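Local structure of beta-glucanase (Clostridium thermocellum, 3WVJ) at residues Y157-V162 against V167-R172. The protein hydrolyses mixed-linkage beta-1,3-1,4-glucans such as lichenan, acting as an endo-glucanase of glycoside hydrolase family 16. Residues are numbered along the deposited sequence; the frame is centred on the assembly and turned at random.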
loop_
_atom_site.group_PDB
_atom_site.type_symbol
_atom_site.label_atom_id
_atom_site.label_comp_id
_atom_site.label_asym_id
_atom_site.label_seq_id
_atom_site.Cartn_x
_atom_site.Cartn_y
_atom_site.Cartn_z
ATOM N N TYR A 157 -11.360 11.398 -11.230
ATOM C CA TYR A 157 -10.735 10.162 -11.727
ATOM C C TYR A 157 -9.523 9.773 -10.957
ATOM O O TYR A 157 -8.973 10.567 -10.175
ATOM C CB TYR A 157 -10.389 10.235 -13.247
ATOM C CG TYR A 157 -9.304 11.245 -13.561
ATOM C CD1 TYR A 157 -7.955 10.904 -13.477
ATOM C CD2 TYR A 157 -9.628 12.535 -13.909
ATOM C CE1 TYR A 157 -6.976 11.814 -13.741
ATOM C CE2 TYR A 157 -8.658 13.458 -14.188
ATOM C CZ TYR A 157 -7.352 13.093 -14.106
ATOM O OH TYR A 157 -6.431 14.010 -14.409
ATOM N N ILE A 158 -9.110 8.539 -11.215
ATOM C CA ILE A 158 -7.852 8.012 -10.757
ATOM C C ILE A 158 -7.181 7.346 -11.960
ATOM O O ILE A 158 -7.709 6.431 -12.537
ATOM C CB ILE A 158 -8.011 6.995 -9.601
ATOM C CG1 ILE A 158 -8.776 7.620 -8.417
ATOM C CG2 ILE A 158 -6.636 6.658 -9.036
ATOM C CD1 ILE A 158 -9.233 6.616 -7.360
ATOM N N ASP A 159 -5.992 7.804 -12.296
ATOM C CA ASP A 159 -5.241 7.225 -13.376
ATOM C C ASP A 159 -4.096 6.428 -12.833
ATOM O O ASP A 159 -3.255 7.006 -12.087
ATOM C CB ASP A 159 -4.701 8.354 -14.252
ATOM C CG ASP A 159 -5.724 8.859 -15.200
ATOM O OD1 ASP A 159 -6.822 8.242 -15.355
ATOM O OD2 ASP A 159 -5.428 9.893 -15.822
ATOM N N PHE A 160 -4.063 5.130 -13.159
ATOM C CA PHE A 160 -3.029 4.212 -12.660
ATOM C C PHE A 160 -1.801 4.061 -13.604
ATOM O O PHE A 160 -1.940 3.890 -14.792
ATOM C CB PHE A 160 -3.640 2.847 -12.265
ATOM C CG PHE A 160 -4.575 2.919 -11.046
ATOM C CD1 PHE A 160 -4.088 2.767 -9.759
ATOM C CD2 PHE A 160 -5.956 3.138 -11.196
ATOM C CE1 PHE A 160 -4.937 2.847 -8.630
ATOM C CE2 PHE A 160 -6.806 3.218 -10.082
ATOM C CZ PHE A 160 -6.308 3.046 -8.798
ATOM N N TYR A 161 -0.609 4.177 -13.013
ATOM C CA TYR A 161 0.705 4.096 -13.719
ATOM C C TYR A 161 1.516 2.878 -13.279
ATOM O O TYR A 161 1.482 2.453 -12.114
ATOM C CB TYR A 161 1.539 5.370 -13.533
ATOM C CG TYR A 161 0.907 6.609 -14.145
ATOM C CD1 TYR A 161 1.470 7.275 -15.255
ATOM C CD2 TYR A 161 -0.261 7.138 -13.608
ATOM C CE1 TYR A 161 0.869 8.413 -15.796
ATOM C CE2 TYR A 161 -0.855 8.275 -14.141
ATOM C CZ TYR A 161 -0.306 8.906 -15.229
ATOM O OH TYR A 161 -0.989 10.020 -15.703
ATOM N N VAL A 162 2.218 2.296 -14.245
ATOM C CA VAL A 162 3.170 1.243 -13.977
ATOM C C VAL A 162 4.440 1.688 -14.677
ATOM O O VAL A 162 4.434 1.851 -15.872
ATOM C CB VAL A 162 2.657 -0.079 -14.532
ATOM C CG1 VAL A 162 3.691 -1.160 -14.345
ATOM C CG2 VAL A 162 1.328 -0.468 -13.852
ATOM N N VAL A 167 -1.816 3.174 -17.460
ATOM C CA VAL A 167 -2.392 1.977 -18.011
ATOM C C VAL A 167 -3.888 1.824 -17.813
ATOM O O VAL A 167 -4.453 0.941 -18.383
ATOM C CB VAL A 167 -1.647 0.694 -17.537
ATOM C CG1 VAL A 167 -0.175 0.793 -17.919
ATOM C CG2 VAL A 167 -1.767 0.484 -16.050
ATOM N N TYR A 168 -4.516 2.678 -17.003
ATOM C CA TYR A 168 -5.908 2.518 -16.624
ATOM C C TYR A 168 -6.466 3.808 -16.028
ATOM O O TYR A 168 -5.716 4.574 -15.385
ATOM C CB TYR A 168 -6.025 1.377 -15.602
ATOM C CG TYR A 168 -7.427 1.110 -15.085
ATOM C CD1 TYR A 168 -8.408 0.558 -15.913
ATOM C CD2 TYR A 168 -7.768 1.377 -13.732
ATOM C CE1 TYR A 168 -9.694 0.294 -15.460
ATOM C CE2 TYR A 168 -9.073 1.112 -13.258
ATOM C CZ TYR A 168 -10.027 0.587 -14.126
ATOM O OH TYR A 168 -11.342 0.286 -13.704
ATOM N N ARG A 169 -7.765 4.049 -16.252
ATOM C CA ARG A 169 -8.485 5.148 -15.565
ATOM C C ARG A 169 -9.729 4.572 -14.845
ATOM O O ARG A 169 -10.473 3.866 -15.448
ATOM C CB ARG A 169 -8.973 6.202 -16.573
ATOM C CG ARG A 169 -9.763 7.338 -15.898
ATOM C CD ARG A 169 -10.023 8.494 -16.847
ATOM N NE ARG A 169 -8.890 9.404 -16.807
ATOM C CZ ARG A 169 -8.882 10.569 -17.446
ATOM N NH1 ARG A 169 -9.948 10.942 -18.173
ATOM N NH2 ARG A 169 -7.812 11.350 -17.345
ATOM N N GLY A 170 -9.946 4.904 -13.568
ATOM C CA GLY A 170 -11.234 4.625 -12.929
ATOM C C GLY A 170 -12.005 5.920 -12.805
ATOM O O GLY A 170 -11.419 7.018 -12.676
ATOM N N THR A 171 -13.312 5.813 -12.900
ATOM C CA THR A 171 -14.165 6.978 -12.869
ATOM C C THR A 171 -15.351 6.843 -11.935
ATOM O O THR A 171 -16.004 7.847 -11.699
ATOM C CB THR A 171 -14.700 7.357 -14.293
ATOM O OG1 THR A 171 -15.379 6.253 -14.862
ATOM C CG2 THR A 171 -13.591 7.573 -15.209
ATOM N N ARG A 172 -15.674 5.630 -11.471
ATOM C CA ARG A 172 -16.847 5.372 -10.600
ATOM C C ARG A 172 -16.521 5.665 -9.139
ATOM O O ARG A 172 -15.552 5.105 -8.609
ATOM C CB ARG A 172 -17.231 3.922 -10.689
ATOM C CG ARG A 172 -18.299 3.390 -9.698
ATOM C CD ARG A 172 -18.737 1.898 -10.069
ATOM N NE ARG A 172 -19.483 1.148 -9.015
ATOM C CZ ARG A 172 -18.975 0.773 -7.819
ATOM N NH1 ARG A 172 -19.729 0.140 -6.913
ATOM N NH2 ARG A 172 -17.731 1.029 -7.488
#
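Ile-158 and Gly-170 form a hydrogen-bonded antiparallel pair: Ile-158 N donates to Gly-170 O (3.1 Å) and Gly-170 N to Ile-158 O (2.9 Å). Further along, Phe-160 N reaches Tyr-168 O, and Val-167 N donates to Phe-160 O at 2.8 Å. These bonds zip up a beta hairpin of the jellyroll. Strand 147-154 flanks 157-162 across its other edge.

The polar cluster lies on the face of Asp-159 and Arg-169. Arg-169 grips the carboxylate side-on. Arg-169 NE donates to Asp-159 OD1 at 2.8 Å, and Arg-169 NH2 to Asp-159 OD2 at 3.2 Å. Both oxygens use their syn lone pairs, and the two groups are nearly coplanar, 8° apart. The bend at chi3 (-87°) turns the guanidinium back toward 157-162. Lys-166 also bridges to Asp-159 OD2.

The Tyr-157 ring stacks on one face of this guanidinium, a cation-pi contact with Arg-169 CZ 4.0 Å from the ring centroid. The planes are 27° apart. Tyr-157 OH is hydrogen-bonded to Glu-152 OE1.

Apolar contacts occupy the other face. Phe-160 CD2 meets the edge of the Tyr-168 ring at CD2, 3.6 Å away. Phe-122 and Tyr-134 extend this aromatic layer, stacking on Phe-160 and Tyr-168 respectively.

Arg-169 is thus fixed in two directions, by the carboxylate in its plane and the ring over its face. The two cations around Asp-159 would probably favour its ionised form.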